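PDB 5ITG: sorbitol dehydrogenase from Gluconobacter oxydans, which probably oxidises D-sorbitol to L-sorbose with NADP as cofactor, using a Rossmann-fold domain. Local coordinates for residues 166-171 against 200-205; 196-201 against 221-226; 305-310 against 372-377; 314-319 against 365-370. One frame throughout, in Å; residues are numbered along the deposited sequence.

Contact 1: residues 166-171 against 200-205; sequences GYVVEA and KAFLGY
Val168 and Phe202 form one of two apolar contacts that join helices 164-177 and 194-209. The valine meets the CD1-CE1 side of the ring with its branch point and both methyls: Val168 CB lies 3.5 Å from Phe202 CE1, and the two side chains cross at about a right angle. In the second contact Val169 lies against Tyr205, its CB 3.7 Å from Tyr205 CD1 and its CG1 in the plane of the ring at the edge. Val169 CG2, beside its own backbone N, also drops to within 3.5 Å of the backbone Phe202 O. Here two helices of the Rossmann domain cross at -63°, and the axes of these two short segments pass 9.6 Å apart at their closest. Tyr205 swings its CG anti to the backbone N (chi1 176°), which carries the ring across to the other helix at Gly166. A CH-pi contact results, off-centre, with Gly166 CA 4.2 Å from the centroid of the Tyr205 ring and the glycine N over the same ring towards its rim. The polar link is indirect: one water accepts from Tyr205 OH at 2.8 Å and donates to Gly166 O at 3.0 Å, so the hydroxyl of the buried Tyr205 has an acceptor. Val151, Asp154 and Leu155 of helix 149-156 also touch the Tyr205 side chain, while Leu213 of helix 211-220 packs on Val169.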
loop_
_atom_site.group_PDB
_atom_site.type_symbol
_atom_site.label_atom_id
_atom_site.label_comp_id
_atom_site.label_asym_id
_atom_site.label_seq_id
_atom_site.Cartn_x
_atom_site.Cartn_y
_atom_site.Cartn_z
ATOM N N GLY A 166 -22.641 4.010 4.439
ATOM C CA GLY A 166 -23.815 4.385 5.204
ATOM C C GLY A 166 -23.485 5.140 6.480
ATOM O O GLY A 166 -24.134 6.137 6.796
ATOM N N TYR A 167 -22.482 4.666 7.216
ATOM C CA TYR A 167 -22.073 5.302 8.467
ATOM C C TYR A 167 -21.547 6.714 8.247
ATOM O O TYR A 167 -21.952 7.656 8.928
ATOM C CB TYR A 167 -20.981 4.475 9.148
ATOM C CG TYR A 167 -21.486 3.347 10.022
ATOM C CD1 TYR A 167 -22.040 3.606 11.278
ATOM C CD2 TYR A 167 -21.401 2.021 9.601
ATOM C CE1 TYR A 167 -22.496 2.567 12.098
ATOM C CE2 TYR A 167 -21.856 0.972 10.413
ATOM C CZ TYR A 167 -22.401 1.256 11.657
ATOM O OH TYR A 167 -22.855 0.232 12.458
ATOM N N VAL A 168 -20.631 6.848 7.294
ATOM C CA VAL A 168 -20.017 8.135 6.993
ATOM C C VAL A 168 -21.010 9.165 6.478
ATOM O O VAL A 168 -21.061 10.285 6.980
ATOM C CB VAL A 168 -18.862 7.960 5.971
ATOM C CG1 VAL A 168 -18.403 9.312 5.448
ATOM C CG2 VAL A 168 -17.694 7.242 6.647
ATOM N N VAL A 169 -21.798 8.795 5.477
ATOM C CA VAL A 169 -22.771 9.725 4.927
ATOM C C VAL A 169 -23.867 10.082 5.938
ATOM O O VAL A 169 -24.260 11.244 6.032
ATOM C CB VAL A 169 -23.377 9.166 3.622
ATOM C CG1 VAL A 169 -24.563 10.010 3.177
ATOM C CG2 VAL A 169 -22.298 9.171 2.528
ATOM N N GLU A 170 -24.352 9.105 6.704
ATOM C CA GLU A 170 -25.375 9.399 7.707
ATOM C C GLU A 170 -24.779 10.321 8.772
ATOM O O GLU A 170 -25.442 11.242 9.254
ATOM C CB GLU A 170 -25.892 8.107 8.352
ATOM C CG GLU A 170 -26.838 8.315 9.533
ATOM C CD GLU A 170 -28.158 8.999 9.164
ATOM O OE1 GLU A 170 -28.383 9.332 7.979
ATOM O OE2 GLU A 170 -28.980 9.204 10.080
ATOM N N ALA A 171 -23.521 10.082 9.141
ATOM C CA ALA A 171 -22.875 10.929 10.141
ATOM C C ALA A 171 -22.765 12.362 9.612
ATOM O O ALA A 171 -23.022 13.330 10.336
ATOM C CB ALA A 171 -21.486 10.382 10.480
ATOM N N LYS A 200 -15.549 9.159 -4.927
ATOM C CA LYS A 200 -16.511 8.522 -5.822
ATOM C C LYS A 200 -17.477 7.611 -5.058
ATOM O O LYS A 200 -18.684 7.613 -5.308
ATOM C CB LYS A 200 -15.779 7.695 -6.884
ATOM C CG LYS A 200 -16.710 6.919 -7.810
ATOM C CD LYS A 200 -15.940 5.977 -8.717
ATOM C CE LYS A 200 -15.045 6.732 -9.683
ATOM N NZ LYS A 200 -14.268 5.782 -10.535
ATOM N N ALA A 201 -16.940 6.835 -4.127
ATOM C CA ALA A 201 -17.747 5.907 -3.345
ATOM C C ALA A 201 -18.695 6.617 -2.380
ATOM O O ALA A 201 -19.902 6.355 -2.374
ATOM C CB ALA A 201 -16.837 4.954 -2.581
ATOM N N PHE A 202 -18.156 7.523 -1.567
ATOM C CA PHE A 202 -18.987 8.239 -0.609
ATOM C C PHE A 202 -19.998 9.205 -1.227
ATOM O O PHE A 202 -21.105 9.352 -0.709
ATOM C CB PHE A 202 -18.104 8.941 0.419
ATOM C CG PHE A 202 -17.432 7.988 1.354
ATOM C CD1 PHE A 202 -18.175 7.291 2.308
ATOM C CD2 PHE A 202 -16.070 7.724 1.241
ATOM C CE1 PHE A 202 -17.570 6.344 3.127
ATOM C CE2 PHE A 202 -15.458 6.780 2.055
ATOM C CZ PHE A 202 -16.209 6.086 3.001
ATOM N N LEU A 203 -19.639 9.854 -2.332
ATOM C CA LEU A 203 -20.577 10.762 -2.994
ATOM C C LEU A 203 -21.552 9.937 -3.827
ATOM O O LEU A 203 -22.671 10.372 -4.102
ATOM C CB LEU A 203 -19.850 11.759 -3.903
ATOM C CG LEU A 203 -18.966 12.822 -3.241
ATOM C CD1 LEU A 203 -18.483 13.801 -4.301
ATOM C CD2 LEU A 203 -19.742 13.561 -2.169
ATOM N N GLY A 204 -21.117 8.748 -4.236
ATOM C CA GLY A 204 -21.981 7.880 -5.010
ATOM C C GLY A 204 -23.138 7.435 -4.133
ATOM O O GLY A 204 -24.278 7.353 -4.589
ATOM N N TYR A 205 -22.845 7.149 -2.865
ATOM C CA TYR A 205 -23.873 6.728 -1.923
ATOM C C TYR A 205 -24.715 7.932 -1.524
ATOM O O TYR A 205 -25.944 7.856 -1.468
ATOM C CB TYR A 205 -23.237 6.104 -0.679
ATOM C CG TYR A 205 -24.229 5.712 0.398
ATOM C CD1 TYR A 205 -24.736 6.658 1.287
ATOM C CD2 TYR A 205 -24.667 4.393 0.524
ATOM C CE1 TYR A 205 -25.656 6.303 2.279
ATOM C CE2 TYR A 205 -25.589 4.024 1.512
ATOM C CZ TYR A 205 -26.076 4.984 2.384
ATOM O OH TYR A 205 -26.979 4.634 3.363
HETATM O O HOH W 1 -26.923 5.986 5.816
#

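Contact 2: residues 196-201 against 221-226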
loop_
_atom_site.group_PDB
_atom_site.type_symbol
_atom_site.label_atom_id
_atom_site.label_comp_id
_atom_site.label_asym_id
_atom_site.label_seq_id
_atom_site.Cartn_x
_atom_site.Cartn_y
_atom_site.Cartn_z
ATOM N N ASN A 196 -9.590 10.183 -4.529
ATOM C CA ASN A 196 -10.568 10.276 -5.602
ATOM C C ASN A 196 -11.473 9.045 -5.566
ATOM O O ASN A 196 -12.663 9.132 -5.857
ATOM C CB ASN A 196 -9.873 10.371 -6.962
ATOM C CG ASN A 196 -9.115 11.678 -7.143
ATOM O OD1 ASN A 196 -9.137 12.552 -6.279
ATOM N ND2 ASN A 196 -8.450 11.816 -8.278
ATOM N N VAL A 197 -10.900 7.899 -5.211
ATOM C CA VAL A 197 -11.676 6.664 -5.117
ATOM C C VAL A 197 -12.703 6.822 -3.999
ATOM O O VAL A 197 -13.890 6.554 -4.190
ATOM C CB VAL A 197 -10.773 5.450 -4.802
ATOM C CG1 VAL A 197 -11.630 4.214 -4.537
ATOM C CG2 VAL A 197 -9.822 5.199 -5.977
ATOM N N ALA A 198 -12.237 7.260 -2.834
ATOM C CA ALA A 198 -13.104 7.478 -1.687
ATOM C C ALA A 198 -14.222 8.474 -2.040
ATOM O O ALA A 198 -15.393 8.244 -1.726
ATOM C CB ALA A 198 -12.282 8.003 -0.520
ATOM N N ARG A 199 -13.857 9.570 -2.702
ATOM C CA ARG A 199 -14.830 10.586 -3.091
ATOM C C ARG A 199 -15.936 9.990 -3.965
ATOM O O ARG A 199 -17.120 10.268 -3.759
ATOM C CB ARG A 199 -14.135 11.734 -3.830
ATOM C CG ARG A 199 -15.083 12.825 -4.316
ATOM C CD ARG A 199 -14.325 14.038 -4.835
ATOM N NE ARG A 199 -13.487 13.705 -5.980
ATOM C CZ ARG A 199 -12.611 14.536 -6.542
ATOM N NH1 ARG A 199 -12.450 15.764 -6.064
ATOM N NH2 ARG A 199 -11.897 14.136 -7.585
ATOM N N LYS A 200 -15.549 9.159 -4.927
ATOM C CA LYS A 200 -16.511 8.522 -5.822
ATOM C C LYS A 200 -17.477 7.611 -5.058
ATOM O O LYS A 200 -18.684 7.613 -5.308
ATOM C CB LYS A 200 -15.779 7.695 -6.884
ATOM C CG LYS A 200 -16.710 6.919 -7.810
ATOM C CD LYS A 200 -15.940 5.977 -8.717
ATOM C CE LYS A 200 -15.045 6.732 -9.683
ATOM N NZ LYS A 200 -14.268 5.782 -10.535
ATOM N N ALA A 201 -16.940 6.835 -4.127
ATOM C CA ALA A 201 -17.747 5.907 -3.345
ATOM C C ALA A 201 -18.695 6.617 -2.380
ATOM O O ALA A 201 -19.902 6.355 -2.374
ATOM C CB ALA A 201 -16.837 4.954 -2.581
ATOM N N ALA A 221 -16.917 18.582 2.825
ATOM C CA ALA A 221 -16.002 17.516 3.206
ATOM C C ALA A 221 -14.817 17.589 2.253
ATOM O O ALA A 221 -14.858 18.313 1.258
ATOM C CB ALA A 221 -16.694 16.163 3.084
ATOM N N THR A 222 -13.756 16.854 2.559
ATOM C CA THR A 222 -12.584 16.824 1.689
ATOM C C THR A 222 -12.150 15.367 1.587
ATOM O O THR A 222 -12.402 14.580 2.510
ATOM C CB THR A 222 -11.410 17.686 2.248
ATOM O OG1 THR A 222 -10.993 17.176 3.520
ATOM C CG2 THR A 222 -11.840 19.150 2.401
ATOM N N PHE A 223 -11.521 15.015 0.465
ATOM C CA PHE A 223 -11.048 13.648 0.209
ATOM C C PHE A 223 -9.613 13.691 -0.334
ATOM O O PHE A 223 -9.364 13.330 -1.491
ATOM C CB PHE A 223 -11.943 12.952 -0.825
ATOM C CG PHE A 223 -13.401 12.903 -0.450
ATOM C CD1 PHE A 223 -14.222 14.014 -0.632
ATOM C CD2 PHE A 223 -13.953 11.742 0.087
ATOM C CE1 PHE A 223 -15.575 13.969 -0.283
ATOM C CE2 PHE A 223 -15.304 11.686 0.439
ATOM C CZ PHE A 223 -16.115 12.803 0.253
ATOM N N PRO A 224 -8.650 14.099 0.508
ATOM C CA PRO A 224 -7.262 14.181 0.058
ATOM C C PRO A 224 -6.693 12.852 -0.387
ATOM O O PRO A 224 -7.022 11.804 0.170
ATOM C CB PRO A 224 -6.535 14.730 1.283
ATOM C CG PRO A 224 -7.293 14.084 2.414
ATOM C CD PRO A 224 -8.737 14.281 1.970
ATOM N N ASN A 225 -5.841 12.908 -1.404
ATOM C CA ASN A 225 -5.171 11.707 -1.895
ATOM C C ASN A 225 -3.886 11.588 -1.089
ATOM O O ASN A 225 -3.288 12.598 -0.695
ATOM C CB ASN A 225 -4.803 11.846 -3.367
ATOM C CG ASN A 225 -6.004 11.835 -4.275
ATOM O OD1 ASN A 225 -6.706 10.830 -4.391
ATOM N ND2 ASN A 225 -6.244 12.954 -4.941
ATOM N N GLY A 226 -3.459 10.360 -0.849
ATOM C CA GLY A 226 -2.233 10.155 -0.111
ATOM C C GLY A 226 -1.488 8.964 -0.669
ATOM O O GLY A 226 -2.095 8.028 -1.193
HETATM O O HOH W 2 -10.226 13.637 -4.107
#
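Asn196 OD1 is gripped by two donors, Asn225 ND2 at 3.2 Å and a water at 2.7 Å. The Asn225 amide reaches it from above the carbonyl plane of Asn196, although Asn196 OD1 lies close to the amide plane of Asn225; the two amides stand 74° apart. The water also donates to Phe223 O at 2.8 Å, tying the helix side chain to the loop backbone, and it sits over the centre of one face of the Arg199 guanidinium. Asn225 answers with its other end: its OD1 accepts from Asn196 N at 3.0 Å, the donor tilted from the carbonyl plane, and takes a weak bond from Gly195 N. The Phe223 ring lies on the helix backbone, with Arg199 CA over its face, 3.8 Å from the Phe223 ring centroid, in a CH-pi contact. Arg199 CB comes within 3.7 Å of Phe223 CG, and its chain, extended as far as CD, bends at chi3 (62°) and leads the guanidinium away from the ring. Ala198 CB touches Phe223 CD2 more loosely. The loop carries the chain from helix 211-220 to strand 226-228 in the Rossmann domain. Gly195 N and Asn196 N belong to the first turn of helix 194-209, so the side-chain carbonyl of Asn225 (OD1) meets N-H groups at the helix start, one of them weakly, and its partial negative charge would probably be stabilised by the helix dipole.

Contact 3: residues 305-310 against 372-377; sequences LCFPGI and RIASDG
Phe307 sets CG anti to its own carbonyl carbon (chi1 -70°), and a small second torsion (chi2 -26°) turns the ring so that its edge is presented to Ala374. The methyl lies near the ring plane, with Phe307 CE1 3.8 Å from Ala374 CB, and further round the edge Phe307 CZ approaches Gly377 CA at 4.2 Å. Ile310, one helical turn on, reaches the same methyl with the tip of its extended chain: its CD1 stands only 3.5 Å from Ala374 CB, a tight fit. Cys306 SG packs on the branch point of Ile373, 3.7 Å from Ile373 CB. Arg372 O accepts from both Ser375 OG, at 2.6 Å, and Ser375 N, which ties Arg372 to the second residue of the type II turn from Ala374 to Gly377. An alanine in place of Phe307 would remove the ring edge that packs against Ala374 and Gly377, and is likely to leave a gap beside the turn. The contact lies in the C-terminal domain: helix 288-312, kinked at Pro308, is flanked here by helix 400-412, whose Met412 touches Phe307 and Ile310, and by helix 317-320, whose Val317 touches Cys306 and Ile373.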
loop_
_atom_site.group_PDB
_atom_site.type_symbol
_atom_site.label_atom_id
_atom_site.label_comp_id
_atom_site.label_asym_id
_atom_site.label_seq_id
_atom_site.Cartn_x
_atom_site.Cartn_y
_atom_site.Cartn_z
ATOM N N LEU A 305 14.335 -6.530 -11.019
ATOM C CA LEU A 305 15.175 -7.406 -10.216
ATOM C C LEU A 305 14.671 -8.851 -10.282
ATOM O O LEU A 305 15.434 -9.788 -10.540
ATOM C CB LEU A 305 15.160 -6.960 -8.750
ATOM C CG LEU A 305 15.926 -7.862 -7.772
ATOM C CD1 LEU A 305 17.432 -7.702 -7.999
ATOM C CD2 LEU A 305 15.577 -7.497 -6.341
ATOM N N CYS A 306 13.372 -9.026 -10.064
ATOM C CA CYS A 306 12.803 -10.368 -10.015
ATOM C C CYS A 306 12.633 -11.151 -11.301
ATOM O O CYS A 306 12.715 -12.374 -11.266
ATOM C CB CYS A 306 11.488 -10.342 -9.233
ATOM S SG CYS A 306 11.722 -9.947 -7.467
ATOM N N PHE A 307 12.407 -10.490 -12.433
ATOM C CA PHE A 307 12.260 -11.245 -13.669
ATOM C C PHE A 307 13.566 -11.995 -13.981
ATOM O O PHE A 307 13.550 -13.208 -14.222
ATOM C CB PHE A 307 11.856 -10.333 -14.843
ATOM C CG PHE A 307 10.444 -9.784 -14.751
ATOM C CD1 PHE A 307 9.451 -10.466 -14.049
ATOM C CD2 PHE A 307 10.092 -8.616 -15.427
ATOM C CE1 PHE A 307 8.134 -9.999 -14.021
ATOM C CE2 PHE A 307 8.767 -8.139 -15.405
ATOM C CZ PHE A 307 7.793 -8.832 -14.702
ATOM N N PRO A 308 14.715 -11.295 -13.990
ATOM C CA PRO A 308 15.936 -12.052 -14.280
ATOM C C PRO A 308 16.360 -12.924 -13.092
ATOM O O PRO A 308 17.014 -13.959 -13.270
ATOM C CB PRO A 308 16.952 -10.959 -14.626
ATOM C CG PRO A 308 16.466 -9.771 -13.860
ATOM C CD PRO A 308 14.971 -9.843 -14.025
ATOM N N GLY A 309 15.977 -12.511 -11.886
ATOM C CA GLY A 309 16.311 -13.278 -10.697
ATOM C C GLY A 309 15.684 -14.672 -10.705
ATOM O O GLY A 309 16.285 -15.641 -10.223
ATOM N N ILE A 310 14.471 -14.769 -11.243
ATOM C CA ILE A 310 13.764 -16.042 -11.332
ATOM C C ILE A 310 14.510 -16.948 -12.321
ATOM O O ILE A 310 14.623 -18.159 -12.110
ATOM C CB ILE A 310 12.296 -15.838 -11.809
ATOM C CG1 ILE A 310 11.502 -15.082 -10.741
ATOM C CG2 ILE A 310 11.640 -17.194 -12.101
ATOM C CD1 ILE A 310 10.104 -14.642 -11.185
ATOM N N ARG A 372 6.250 -14.400 -6.632
ATOM C CA ARG A 372 5.086 -13.636 -6.199
ATOM C C ARG A 372 5.148 -12.228 -6.783
ATOM O O ARG A 372 4.135 -11.673 -7.217
ATOM C CB ARG A 372 5.034 -13.564 -4.674
ATOM C CG ARG A 372 3.623 -13.707 -4.113
ATOM C CD ARG A 372 3.564 -13.332 -2.642
ATOM N NE ARG A 372 3.840 -11.912 -2.440
ATOM C CZ ARG A 372 3.121 -10.928 -2.970
ATOM N NH1 ARG A 372 2.071 -11.206 -3.736
ATOM N NH2 ARG A 372 3.450 -9.664 -2.738
ATOM N N ILE A 373 6.344 -11.655 -6.795
ATOM C CA ILE A 373 6.541 -10.318 -7.343
ATOM C C ILE A 373 6.241 -10.335 -8.839
ATOM O O ILE A 373 5.732 -9.361 -9.394
ATOM C CB ILE A 373 8.000 -9.837 -7.121
ATOM C CG1 ILE A 373 8.281 -9.724 -5.620
ATOM C CG2 ILE A 373 8.232 -8.495 -7.811
ATOM C CD1 ILE A 373 7.343 -8.785 -4.879
ATOM N N ALA A 374 6.535 -11.462 -9.483
ATOM C CA ALA A 374 6.320 -11.609 -10.915
ATOM C C ALA A 374 4.874 -11.935 -11.306
ATOM O O ALA A 374 4.532 -11.905 -12.491
ATOM C CB ALA A 374 7.260 -12.678 -11.466
ATOM N N SER A 375 4.028 -12.237 -10.323
ATOM C CA SER A 375 2.632 -12.566 -10.614
ATOM C C SER A 375 1.913 -11.373 -11.240
ATOM O O SER A 375 2.044 -10.239 -10.772
ATOM C CB SER A 375 1.899 -13.025 -9.341
ATOM O OG SER A 375 1.794 -11.993 -8.370
ATOM N N ASP A 376 1.154 -11.642 -12.298
ATOM C CA ASP A 376 0.426 -10.604 -13.025
ATOM C C ASP A 376 1.475 -9.672 -13.630
ATOM O O ASP A 376 1.272 -8.462 -13.731
ATOM C CB ASP A 376 -0.506 -9.824 -12.084
ATOM C CG ASP A 376 -1.541 -8.993 -12.836
ATOM O OD1 ASP A 376 -1.661 -9.149 -14.072
ATOM O OD2 ASP A 376 -2.244 -8.191 -12.188
ATOM N N GLY A 377 2.600 -10.261 -14.029
ATOM C CA GLY A 377 3.688 -9.502 -14.616
ATOM C C GLY A 377 3.264 -8.604 -15.764
ATOM O O GLY A 377 3.870 -7.559 -15.999
#

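Contact 4: residues 314-319 against 365-370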
loop_
_atom_site.group_PDB
_atom_site.type_symbol
_atom_site.label_atom_id
_atom_site.label_comp_id
_atom_site.label_asym_id
_atom_site.label_seq_id
_atom_site.Cartn_x
_atom_site.Cartn_y
_atom_site.Cartn_z
ATOM N N TYR A 314 16.664 -17.660 -8.172
ATOM C CA TYR A 314 16.494 -17.107 -6.837
ATOM C C TYR A 314 15.038 -17.197 -6.407
ATOM O O TYR A 314 14.137 -16.799 -7.144
ATOM C CB TYR A 314 16.955 -15.647 -6.808
ATOM C CG TYR A 314 18.448 -15.491 -6.917
ATOM C CD1 TYR A 314 19.298 -16.114 -6.001
ATOM C CD2 TYR A 314 19.018 -14.713 -7.930
ATOM C CE1 TYR A 314 20.680 -15.967 -6.089
ATOM C CE2 TYR A 314 20.388 -14.561 -8.029
ATOM C CZ TYR A 314 21.214 -15.191 -7.104
ATOM O OH TYR A 314 22.571 -15.037 -7.186
ATOM N N GLU A 315 14.812 -17.713 -5.205
ATOM C CA GLU A 315 13.461 -17.865 -4.684
ATOM C C GLU A 315 12.919 -16.614 -3.996
ATOM O O GLU A 315 11.721 -16.343 -4.048
ATOM C CB GLU A 315 13.410 -19.030 -3.693
ATOM C CG GLU A 315 12.031 -19.246 -3.092
ATOM C CD GLU A 315 12.017 -20.339 -2.042
ATOM O OE1 GLU A 315 12.404 -21.481 -2.371
ATOM O OE2 GLU A 315 11.620 -20.055 -0.891
ATOM N N ASN A 316 13.790 -15.858 -3.341
ATOM C CA ASN A 316 13.341 -14.666 -2.642
ATOM C C ASN A 316 14.045 -13.407 -3.111
ATOM O O ASN A 316 15.166 -13.451 -3.626
ATOM C CB ASN A 316 13.548 -14.828 -1.139
ATOM C CG ASN A 316 12.804 -16.018 -0.577
ATOM O OD1 ASN A 316 11.614 -16.198 -0.835
ATOM N ND2 ASN A 316 13.500 -16.837 0.201
ATOM N N VAL A 317 13.381 -12.277 -2.906
ATOM C CA VAL A 317 13.930 -10.996 -3.317
ATOM C C VAL A 317 15.286 -10.713 -2.676
ATOM O O VAL A 317 16.201 -10.243 -3.349
ATOM C CB VAL A 317 12.962 -9.837 -2.972
ATOM C CG1 VAL A 317 13.584 -8.503 -3.369
ATOM C CG2 VAL A 317 11.636 -10.029 -3.708
ATOM N N ASP A 318 15.418 -10.997 -1.384
ATOM C CA ASP A 318 16.671 -10.717 -0.698
ATOM C C ASP A 318 17.846 -11.537 -1.223
ATOM O O ASP A 318 18.992 -11.122 -1.082
ATOM C CB ASP A 318 16.500 -10.875 0.823
ATOM C CG ASP A 318 16.372 -12.319 1.269
ATOM O OD1 ASP A 318 15.722 -13.123 0.571
ATOM O OD2 ASP A 318 16.912 -12.642 2.347
ATOM N N ASP A 319 17.568 -12.686 -1.836
ATOM C CA ASP A 319 18.634 -13.508 -2.416
ATOM C C ASP A 319 19.054 -12.858 -3.737
ATOM O O ASP A 319 20.238 -12.806 -4.083
ATOM C CB ASP A 319 18.153 -14.927 -2.743
ATOM C CG ASP A 319 17.547 -15.643 -1.553
ATOM O OD1 ASP A 319 18.186 -15.695 -0.483
ATOM O OD2 ASP A 319 16.423 -16.170 -1.705
ATOM N N ALA A 365 14.052 -9.884 6.736
ATOM C CA ALA A 365 12.801 -10.145 7.450
ATOM C C ALA A 365 11.565 -9.859 6.591
ATOM O O ALA A 365 10.512 -10.460 6.792
ATOM C CB ALA A 365 12.747 -9.309 8.729
HETATM N N MSE A 366 11.701 -8.945 5.633
HETATM C CA MSE A 366 10.590 -8.556 4.760
HETATM C C MSE A 366 10.534 -9.329 3.453
HETATM O O MSE A 366 9.477 -9.440 2.837
HETATM C CB MSE A 366 10.683 -7.066 4.412
HETATM C CG MSE A 366 10.646 -6.125 5.600
HETATM SE SE MSE A 366 8.994 -6.257 6.575
HETATM C CE MSE A 366 9.683 -6.982 8.224
ATOM N N SER A 367 11.681 -9.846 3.030
ATOM C CA SER A 367 11.788 -10.578 1.775
ATOM C C SER A 367 10.570 -11.401 1.358
ATOM O O SER A 367 10.054 -12.223 2.110
ATOM C CB SER A 367 13.021 -11.478 1.792
ATOM O OG SER A 367 13.245 -12.013 0.501
ATOM N N ASP A 368 10.128 -11.160 0.132
ATOM C CA ASP A 368 8.997 -11.854 -0.440
ATOM C C ASP A 368 9.559 -12.798 -1.494
ATOM O O ASP A 368 10.765 -12.792 -1.752
ATOM C CB ASP A 368 8.039 -10.837 -1.069
ATOM C CG ASP A 368 6.805 -11.483 -1.671
ATOM O OD1 ASP A 368 6.248 -12.413 -1.048
ATOM O OD2 ASP A 368 6.379 -11.050 -2.760
ATOM N N GLN A 369 8.700 -13.620 -2.089
ATOM C CA GLN A 369 9.147 -14.547 -3.116
ATOM C C GLN A 369 9.204 -13.847 -4.467
ATOM O O GLN A 369 8.339 -13.038 -4.797
ATOM C CB GLN A 369 8.209 -15.754 -3.200
ATOM C CG GLN A 369 8.286 -16.702 -2.006
ATOM C CD GLN A 369 7.890 -16.031 -0.708
ATOM O OE1 GLN A 369 6.788 -15.491 -0.587
ATOM N NE2 GLN A 369 8.788 -16.064 0.277
ATOM N N THR A 370 10.232 -14.164 -5.244
ATOM C CA THR A 370 10.403 -13.576 -6.563
ATOM C C THR A 370 9.221 -13.914 -7.466
ATOM O O THR A 370 8.720 -13.058 -8.193
ATOM C CB THR A 370 11.689 -14.084 -7.218
ATOM O OG1 THR A 370 11.699 -15.517 -7.197
ATOM C CG2 THR A 370 12.906 -13.555 -6.470
#
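Asn316 and Gln369 form a single antiparallel bridge, a non-hydrogen-bonded pair framed by two backbone bonds, Val317 N to Asp368 O (2.9 Å, nearly straight) and Thr370 N to Glu315 O (2.9 Å). The two bridging side chains lie side by side and point the same way, Gln369 NE2 giving its hydrogen to Asn316 OD1 at 3.0 Å with the amide planes almost perpendicular. Thr370 doubles the grip on the other segment: its OG1, placed between the backbone N and the carbonyl carbon (chi1 53°), donates to Tyr314 O at 2.8 Å, while its CG2 packs on the Asn316 carbonyl carbon. Beyond the bridge, Ser367 OG donates to Asp318 OD1 at 2.7 Å, coming from above the carboxylate plane. The other oxygen, Asp318 OD2, makes a salt bridge to Lys364. An alanine here would take the carboxylate away and would probably leave both the Ser367 hydroxyl and the Lys364 charge without this partner. Asn316 and Gln369 both hold N-cap positions, so the bridge ties together the starts of helices 317-320 and 370-374, an isolated antiparallel beta bridge between loops within the largely helical C-terminal domain of the mannitol dehydrogenase family.

In the fold
The four contacts fall into two pairs, one in each domain. Contacts 1 and 2 share helix 194-209, and Phe202 CB meets Phe223 CE2 at 3.9 Å, joining the helix crossing to the loop; their centres are 11 Å apart. The centres of contacts 3 and 4 are about 10 Å apart, contact 4 nested inside the loop that contact 3 closes, and they meet where Leu305 CD2 packs on Val317 CG1 at 3.7 Å. The pairs lie on opposite sides of the chain's centre: contacts 2 and 3 come no nearer than about 17 Å between atoms. The structure is substrate-free; in this family the active site generally lies between the two domains.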